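Local coordinates for protein bile salt hydrolase/transferase (Clostridium perfringens, PDB 2RLC) that hydrolyses the amide bond of glycine- and taurine-conjugated bile salts, releasing free bile acids, and can also work as a bile acid amine transferase, at residues M19-S24 / L274-S279; L80-Y85 / T140-I145. All blocks are in the same frame, centred on the assembly; numbering follows the deposited sequence.

Interaction 1 (19-24 with 274-279) joins strands 13-21 and 274-282, neighbours in one antiparallel sheet. Interaction 2 (80-85 with 140-145) joins strands 76-81 and 141-146 in the other antiparallel sheet. Along the chain interaction 2 is nested inside the loop that interaction 1 closes. Their centres lie about 15 Å apart and their nearest atoms about 6 Å apart, so they do not touch. Cholic acid bridges the gap: M19 and I21 approach its carboxylate from one sheet; N81 approaches the carboxylate, and L141 the side chain and the adjoining ring, from the other. The product site of this Ntn-hydrolase is therefore lined by residues from both sheets.

Interaction 1. Residues M19-S24 / L274-S279; sequences MDIEYS and LTQYTS. With CHD (cholic acid), chain D.
M19, a selenomethionine here, lays its CB over one face of the Y277 ring, 3.6 Å from the centroid and 19° off the ring normal. This CH-pi contact is the close-packed part of the pairing. With CG anti to the backbone N (chi1 169°) and two further bends, the M19 chain carries its selenium and CE toward the cholic acid carboxylate, where CE lies 3.4 Å from O26. The hydroxyl of Y277 is hydrogen-bonded to D68. Backbone bonds run beside the ring: M19 N gives one to Y277 O (2.8 Å), and Q276 N gives one to M19 O. Strands 13-21 and 274-282 are antiparallel neighbours in a sheet of the Ntn-hydrolase fold. D20 and T275 project together from the face opposite to M19 and Y277. T275 OG1 donates to D20 OD1 at 2.6 Å, from 46° out of the carboxylate plane. D20 N is hydrogen-bonded to a sulfonate oxygen of residue 1, the inferred nucleophile, here oxidised to cysteinesulfonic acid. The pairing loosens at I21, where both backbone bonds to L274 are weak. Here the Q276 side chain, bent at its second torsion, crosses I21 at about a right angle. Q276 NE2 reaches I21 O at 2.9 Å, approaching from above the carbonyl plane, while its CG packs on I21 CG1. Beyond this the chain leaves the strand, and Y23 and S24 are exposed to solvent.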
loop_
_atom_site.group_PDB
_atom_site.type_symbol
_atom_site.label_atom_id
_atom_site.label_comp_id
_atom_site.label_asym_id
_atom_site.label_seq_id
_atom_site.Cartn_x
_atom_site.Cartn_y
_atom_site.Cartn_z
HETATM N N MSE A 19 -1.808 -11.355 -22.842
HETATM C CA MSE A 19 -1.724 -10.281 -23.823
HETATM C C MSE A 19 -2.640 -9.156 -23.370
HETATM O O MSE A 19 -3.861 -9.303 -23.399
HETATM C CB MSE A 19 -2.138 -10.779 -25.210
HETATM C CG MSE A 19 -2.349 -9.674 -26.252
HETATM SE SE MSE A 19 -0.711 -8.702 -26.633
HETATM C CE MSE A 19 0.290 -10.147 -27.442
ATOM N N ASP A 20 -2.043 -8.042 -22.948
ATOM C CA ASP A 20 -2.796 -6.900 -22.435
ATOM C C ASP A 20 -2.717 -5.723 -23.402
ATOM O O ASP A 20 -1.743 -4.968 -23.387
ATOM C CB ASP A 20 -2.268 -6.475 -21.055
ATOM C CG ASP A 20 -2.203 -7.628 -20.062
ATOM O OD1 ASP A 20 -2.976 -8.602 -20.208
ATOM O OD2 ASP A 20 -1.378 -7.549 -19.127
ATOM N N ILE A 21 -3.739 -5.580 -24.244
ATOM C CA ILE A 21 -3.809 -4.487 -25.231
ATOM C C ILE A 21 -5.245 -3.983 -25.398
ATOM O O ILE A 21 -6.193 -4.665 -25.006
ATOM C CB ILE A 21 -3.233 -4.895 -26.616
ATOM C CG1 ILE A 21 -3.876 -6.194 -27.113
ATOM C CG2 ILE A 21 -1.702 -4.996 -26.568
ATOM C CD1 ILE A 21 -3.391 -6.652 -28.474
ATOM N N GLU A 22 -5.398 -2.794 -25.976
ATOM C CA GLU A 22 -6.717 -2.168 -26.128
ATOM C C GLU A 22 -7.310 -2.342 -27.534
ATOM O O GLU A 22 -8.369 -1.788 -27.844
ATOM C CB GLU A 22 -6.658 -0.683 -25.735
ATOM C CG GLU A 22 -5.896 0.229 -26.705
ATOM C CD GLU A 22 -4.404 0.342 -26.413
ATOM O OE1 GLU A 22 -3.794 -0.625 -25.903
ATOM O OE2 GLU A 22 -3.831 1.415 -26.709
ATOM N N TYR A 23 -6.630 -3.126 -28.365
ATOM C CA TYR A 23 -7.002 -3.300 -29.770
ATOM C C TYR A 23 -6.799 -4.743 -30.242
ATOM O O TYR A 23 -6.187 -5.553 -29.547
ATOM C CB TYR A 23 -6.190 -2.334 -30.649
ATOM C CG TYR A 23 -4.689 -2.473 -30.488
ATOM C CD1 TYR A 23 -3.962 -3.360 -31.282
ATOM C CD2 TYR A 23 -3.995 -1.718 -29.539
ATOM C CE1 TYR A 23 -2.583 -3.496 -31.137
ATOM C CE2 TYR A 23 -2.615 -1.850 -29.382
ATOM C CZ TYR A 23 -1.918 -2.738 -30.187
ATOM O OH TYR A 23 -0.556 -2.874 -30.043
ATOM N N SER A 24 -7.326 -5.054 -31.423
ATOM C CA SER A 24 -7.052 -6.321 -32.091
ATOM C C SER A 24 -5.884 -6.113 -33.044
ATOM O O SER A 24 -5.783 -5.061 -33.681
ATOM C CB SER A 24 -8.280 -6.791 -32.876
ATOM O OG SER A 24 -7.961 -7.866 -33.749
ATOM N N LEU A 274 -7.304 -4.374 -21.764
ATOM C CA LEU A 274 -7.696 -5.623 -21.127
ATOM C C LEU A 274 -6.789 -6.777 -21.512
ATOM O O LEU A 274 -6.020 -6.681 -22.470
ATOM C CB LEU A 274 -9.172 -5.940 -21.395
ATOM C CG LEU A 274 -9.683 -6.009 -22.832
ATOM C CD1 LEU A 274 -9.628 -7.435 -23.323
ATOM C CD2 LEU A 274 -11.103 -5.499 -22.894
ATOM N N THR A 275 -6.866 -7.855 -20.740
ATOM C CA THR A 275 -6.183 -9.087 -21.087
ATOM C C THR A 275 -6.994 -9.770 -22.178
ATOM O O THR A 275 -8.000 -10.434 -21.910
ATOM C CB THR A 275 -5.981 -9.991 -19.858
ATOM O OG1 THR A 275 -5.148 -9.304 -18.918
ATOM C CG2 THR A 275 -5.305 -11.305 -20.250
ATOM N N GLN A 276 -6.550 -9.561 -23.414
ATOM C CA GLN A 276 -7.246 -10.050 -24.597
ATOM C C GLN A 276 -7.201 -11.562 -24.676
ATOM O O GLN A 276 -8.213 -12.202 -24.967
ATOM C CB GLN A 276 -6.655 -9.424 -25.864
ATOM C CG GLN A 276 -6.792 -7.903 -25.925
ATOM C CD GLN A 276 -8.204 -7.437 -26.257
ATOM O OE1 GLN A 276 -9.112 -8.245 -26.472
ATOM N NE2 GLN A 276 -8.396 -6.121 -26.294
ATOM N N TYR A 277 -6.024 -12.126 -24.414
ATOM C CA TYR A 277 -5.866 -13.571 -24.336
ATOM C C TYR A 277 -4.797 -13.996 -23.342
ATOM O O TYR A 277 -3.932 -13.203 -22.945
ATOM C CB TYR A 277 -5.626 -14.195 -25.727
ATOM C CG TYR A 277 -4.255 -13.988 -26.343
ATOM C CD1 TYR A 277 -3.179 -14.821 -26.012
ATOM C CD2 TYR A 277 -4.047 -12.995 -27.298
ATOM C CE1 TYR A 277 -1.925 -14.645 -26.592
ATOM C CE2 TYR A 277 -2.798 -12.817 -27.890
ATOM C CZ TYR A 277 -1.744 -13.637 -27.529
ATOM O OH TYR A 277 -0.517 -13.447 -28.120
ATOM N N THR A 278 -4.886 -15.255 -22.933
ATOM C CA THR A 278 -3.867 -15.892 -22.120
ATOM C C THR A 278 -3.438 -17.168 -22.824
ATOM O O THR A 278 -4.264 -18.047 -23.083
ATOM C CB THR A 278 -4.392 -16.226 -20.706
ATOM O OG1 THR A 278 -4.827 -15.024 -20.058
ATOM C CG2 THR A 278 -3.297 -16.886 -19.868
ATOM N N SER A 279 -2.148 -17.261 -23.142
ATOM C CA SER A 279 -1.603 -18.456 -23.769
ATOM C C SER A 279 -0.748 -19.243 -22.793
ATOM O O SER A 279 -0.118 -18.675 -21.900
ATOM C CB SER A 279 -0.789 -18.107 -25.016
ATOM O OG SER A 279 0.332 -17.300 -24.700
HETATM C C1 CHD D . 0.909 -4.316 -37.153
HETATM C C2 CHD D . 0.821 -2.940 -36.490
HETATM C C3 CHD D . 1.927 -2.019 -36.987
HETATM O O3 CHD D . 1.891 -0.801 -36.239
HETATM C C4 CHD D . 3.296 -2.672 -36.805
HETATM C C5 CHD D . 3.396 -4.103 -37.364
HETATM C C6 CHD D . 4.785 -4.681 -37.046
HETATM C C7 CHD D . 4.958 -5.179 -35.605
HETATM O O7 CHD D . 5.178 -4.050 -34.745
HETATM C C8 CHD D . 3.786 -6.044 -35.105
HETATM C C9 CHD D . 2.408 -5.433 -35.441
HETATM C C10 CHD D . 2.246 -5.035 -36.926
HETATM C C11 CHD D . 1.247 -6.284 -34.884
HETATM C C12 CHD D . 1.386 -6.597 -33.385
HETATM O O12 CHD D . 1.168 -5.399 -32.624
HETATM C C13 CHD D . 2.751 -7.226 -33.053
HETATM C C14 CHD D . 3.827 -6.281 -33.587
HETATM C C15 CHD D . 5.149 -6.719 -32.945
HETATM C C16 CHD D . 4.690 -7.339 -31.609
HETATM C C17 CHD D . 3.155 -7.212 -31.574
HETATM C C18 CHD D . 2.842 -8.640 -33.648
HETATM C C19 CHD D . 2.209 -6.260 -37.841
HETATM C C20 CHD D . 2.496 -8.213 -30.601
HETATM C C21 CHD D . 0.978 -8.056 -30.496
HETATM C C22 CHD D . 3.110 -8.167 -29.197
HETATM C C23 CHD D . 3.123 -6.761 -28.585
HETATM O O25 CHD D . 2.194 -5.651 -26.713
HETATM C C24 CHD D . 2.589 -6.745 -27.174
HETATM O O26 CHD D . 2.560 -7.812 -26.522
#

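Interaction 2. Residues L80-Y85 / T140-I145. With CHD (cholic acid), chain D; GLY (glycine), chain E.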
loop_
_atom_site.group_PDB
_atom_site.type_symbol
_atom_site.label_atom_id
_atom_site.label_comp_id
_atom_site.label_asym_id
_atom_site.label_seq_id
_atom_site.Cartn_x
_atom_site.Cartn_y
_atom_site.Cartn_z
ATOM N N LEU A 80 6.861 -8.885 -25.253
ATOM C CA LEU A 80 6.050 -8.064 -24.354
ATOM C C LEU A 80 6.413 -6.590 -24.513
ATOM O O LEU A 80 7.559 -6.260 -24.827
ATOM C CB LEU A 80 6.231 -8.511 -22.894
ATOM C CG LEU A 80 5.626 -9.839 -22.407
ATOM C CD1 LEU A 80 6.338 -11.066 -22.976
ATOM C CD2 LEU A 80 5.645 -9.902 -20.883
ATOM N N ASN A 81 5.433 -5.713 -24.297
ATOM C CA ASN A 81 5.629 -4.268 -24.417
ATOM C C ASN A 81 6.743 -3.767 -23.498
ATOM O O ASN A 81 6.854 -4.200 -22.351
ATOM C CB ASN A 81 4.321 -3.520 -24.129
ATOM C CG ASN A 81 4.339 -2.086 -24.632
ATOM O OD1 ASN A 81 4.808 -1.805 -25.737
ATOM N ND2 ASN A 81 3.818 -1.170 -23.823
ATOM N N PHE A 82 7.572 -2.865 -24.019
ATOM C CA PHE A 82 8.736 -2.362 -23.288
ATOM C C PHE A 82 9.004 -0.896 -23.667
ATOM O O PHE A 82 9.993 -0.594 -24.342
ATOM C CB PHE A 82 9.948 -3.260 -23.582
ATOM C CG PHE A 82 11.141 -3.017 -22.693
ATOM C CD1 PHE A 82 11.024 -3.045 -21.305
ATOM C CD2 PHE A 82 12.400 -2.810 -23.254
ATOM C CE1 PHE A 82 12.138 -2.836 -20.489
ATOM C CE2 PHE A 82 13.519 -2.601 -22.447
ATOM C CZ PHE A 82 13.389 -2.614 -21.063
ATOM N N PRO A 83 8.117 0.021 -23.237
ATOM C CA PRO A 83 8.264 1.426 -23.623
ATOM C C PRO A 83 9.333 2.178 -22.826
ATOM O O PRO A 83 9.710 1.752 -21.732
ATOM C CB PRO A 83 6.877 2.010 -23.340
ATOM C CG PRO A 83 6.340 1.180 -22.225
ATOM C CD PRO A 83 6.932 -0.197 -22.383
ATOM N N VAL A 84 9.818 3.282 -23.402
ATOM C CA VAL A 84 10.752 4.224 -22.752
ATOM C C VAL A 84 12.201 3.736 -22.646
ATOM O O VAL A 84 13.119 4.418 -23.111
ATOM C CB VAL A 84 10.227 4.734 -21.367
ATOM C CG1 VAL A 84 11.247 5.646 -20.690
ATOM C CG2 VAL A 84 8.892 5.455 -21.530
ATOM N N TYR A 85 12.407 2.568 -22.042
ATOM C CA TYR A 85 13.760 2.074 -21.759
ATOM C C TYR A 85 14.411 1.334 -22.927
ATOM O O TYR A 85 15.623 1.097 -22.915
ATOM C CB TYR A 85 13.770 1.206 -20.495
ATOM C CG TYR A 85 13.431 1.976 -19.239
ATOM C CD1 TYR A 85 14.423 2.627 -18.505
ATOM C CD2 TYR A 85 12.114 2.063 -18.788
ATOM C CE1 TYR A 85 14.111 3.345 -17.350
ATOM C CE2 TYR A 85 11.793 2.775 -17.640
ATOM C CZ TYR A 85 12.792 3.410 -16.924
ATOM O OH TYR A 85 12.468 4.113 -15.786
ATOM N N THR A 140 7.563 -1.150 -29.298
ATOM C CA THR A 140 8.625 -1.219 -28.299
ATOM C C THR A 140 8.497 -2.533 -27.530
ATOM O O THR A 140 7.481 -2.780 -26.877
ATOM C CB THR A 140 8.566 -0.023 -27.321
ATOM O OG1 THR A 140 7.287 0.011 -26.671
ATOM C CG2 THR A 140 8.795 1.294 -28.061
ATOM N N LEU A 141 9.524 -3.378 -27.624
ATOM C CA LEU A 141 9.442 -4.743 -27.104
ATOM C C LEU A 141 10.658 -5.210 -26.313
ATOM O O LEU A 141 11.777 -4.733 -26.513
ATOM C CB LEU A 141 9.215 -5.737 -28.250
ATOM C CG LEU A 141 7.939 -5.677 -29.091
ATOM C CD1 LEU A 141 8.080 -6.605 -30.287
ATOM C CD2 LEU A 141 6.713 -6.040 -28.266
ATOM N N HIS A 142 10.402 -6.144 -25.403
ATOM C CA HIS A 142 11.427 -7.022 -24.861
ATOM C C HIS A 142 10.877 -8.448 -24.847
ATOM O O HIS A 142 9.663 -8.652 -24.961
ATOM C CB HIS A 142 11.946 -6.538 -23.493
ATOM C CG HIS A 142 10.953 -6.622 -22.373
ATOM N ND1 HIS A 142 9.588 -6.602 -22.568
ATOM C CD2 HIS A 142 11.138 -6.679 -21.032
ATOM C CE1 HIS A 142 8.976 -6.672 -21.399
ATOM N NE2 HIS A 142 9.894 -6.717 -20.451
ATOM N N TRP A 143 11.765 -9.431 -24.752
ATOM C CA TRP A 143 11.370 -10.819 -24.959
ATOM C C TRP A 143 11.753 -11.728 -23.808
ATOM O O TRP A 143 12.786 -11.535 -23.164
ATOM C CB TRP A 143 11.973 -11.366 -26.258
ATOM C CG TRP A 143 11.506 -10.652 -27.492
ATOM C CD1 TRP A 143 10.493 -11.032 -28.324
ATOM C CD2 TRP A 143 12.036 -9.436 -28.035
ATOM N NE1 TRP A 143 10.355 -10.127 -29.350
ATOM C CE2 TRP A 143 11.290 -9.137 -29.199
ATOM C CE3 TRP A 143 13.073 -8.572 -27.656
ATOM C CZ2 TRP A 143 11.545 -8.007 -29.986
ATOM C CZ3 TRP A 143 13.324 -7.446 -28.436
ATOM C CH2 TRP A 143 12.562 -7.177 -29.591
HETATM N N MSE A 144 10.904 -12.719 -23.558
HETATM C CA MSE A 144 11.236 -13.807 -22.653
HETATM C C MSE A 144 11.338 -15.091 -23.459
HETATM O O MSE A 144 10.462 -15.400 -24.268
HETATM C CB MSE A 144 10.194 -13.943 -21.543
HETATM C CG MSE A 144 10.563 -14.962 -20.481
HETATM SE SE MSE A 144 9.356 -14.889 -18.961
HETATM C CE MSE A 144 9.803 -16.583 -18.128
ATOM N N ILE A 145 12.426 -15.823 -23.248
ATOM C CA ILE A 145 12.677 -17.066 -23.967
ATOM C C ILE A 145 12.862 -18.178 -22.938
ATOM O O ILE A 145 13.525 -17.983 -21.919
ATOM C CB ILE A 145 13.924 -16.950 -24.889
ATOM C CG1 ILE A 145 13.767 -15.771 -25.860
ATOM C CG2 ILE A 145 14.161 -18.247 -25.656
ATOM C CD1 ILE A 145 15.054 -15.329 -26.534
HETATM C C1 CHD D . 0.909 -4.316 -37.153
HETATM C C2 CHD D . 0.821 -2.940 -36.490
HETATM C C3 CHD D . 1.927 -2.019 -36.987
HETATM O O3 CHD D . 1.891 -0.801 -36.239
HETATM C C4 CHD D . 3.296 -2.672 -36.805
HETATM C C5 CHD D . 3.396 -4.103 -37.364
HETATM C C6 CHD D . 4.785 -4.681 -37.046
HETATM C C7 CHD D . 4.958 -5.179 -35.605
HETATM O O7 CHD D . 5.178 -4.050 -34.745
HETATM C C8 CHD D . 3.786 -6.044 -35.105
HETATM C C9 CHD D . 2.408 -5.433 -35.441
HETATM C C10 CHD D . 2.246 -5.035 -36.926
HETATM C C11 CHD D . 1.247 -6.284 -34.884
HETATM C C12 CHD D . 1.386 -6.597 -33.385
HETATM O O12 CHD D . 1.168 -5.399 -32.624
HETATM C C13 CHD D . 2.751 -7.226 -33.053
HETATM C C14 CHD D . 3.827 -6.281 -33.587
HETATM C C15 CHD D . 5.149 -6.719 -32.945
HETATM C C16 CHD D . 4.690 -7.339 -31.609
HETATM C C17 CHD D . 3.155 -7.212 -31.574
HETATM C C18 CHD D . 2.842 -8.640 -33.648
HETATM C C19 CHD D . 2.209 -6.260 -37.841
HETATM C C20 CHD D . 2.496 -8.213 -30.601
HETATM C C21 CHD D . 0.978 -8.056 -30.496
HETATM C C22 CHD D . 3.110 -8.167 -29.197
HETATM C C23 CHD D . 3.123 -6.761 -28.585
HETATM O O25 CHD D . 2.194 -5.651 -26.713
HETATM C C24 CHD D . 2.589 -6.745 -27.174
HETATM O O26 CHD D . 2.560 -7.812 -26.522
HETATM N N GLY E . 0.860 -3.538 -20.587
HETATM C CA GLY E . 1.845 -2.817 -21.371
HETATM C C GLY E . 2.210 -1.497 -20.740
HETATM O O GLY E . 1.292 -0.765 -20.308
HETATM O OXT GLY E . 3.419 -1.190 -20.677
#
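The side chains of F82 and H142 come in from crossing directions, at about a right angle, yet their rings end up nearly parallel in an offset stack, planes at 11° and centroids 4.4 Å apart. F82 CD1 and CG sit over one imidazole face. With H142 CG between the backbone N and the carbonyl carbon (chi1 68°), the imidazole swings across to the neighbouring strand, its ND1 edge against L80. H142 ND1 donates to L80 O at 3.1 Å, with the oxygen in the ring plane. L80 O also accepts from H142 N. These strands, 76-81 and 141-146, pair antiparallel, with L80 N bonding to H142 O. Past the strand end, F82 N reaches T140 O. N81 turns its amide across T140 toward the bound glycine; N81 ND2 makes a weak bond to glycine OXT at 3.2 Å. L141 touches cholic acid with both methyls, CD1 3.7 Å from ring atom C16 and CD2 near side-chain atom C23. The ND1 bond, in which ND1 carries the proton, and the F82 stack together hold the imidazole in its rotation. N81 N is hydrogen-bonded to residue 1, the inferred nucleophile, so the strand end meets it and both products.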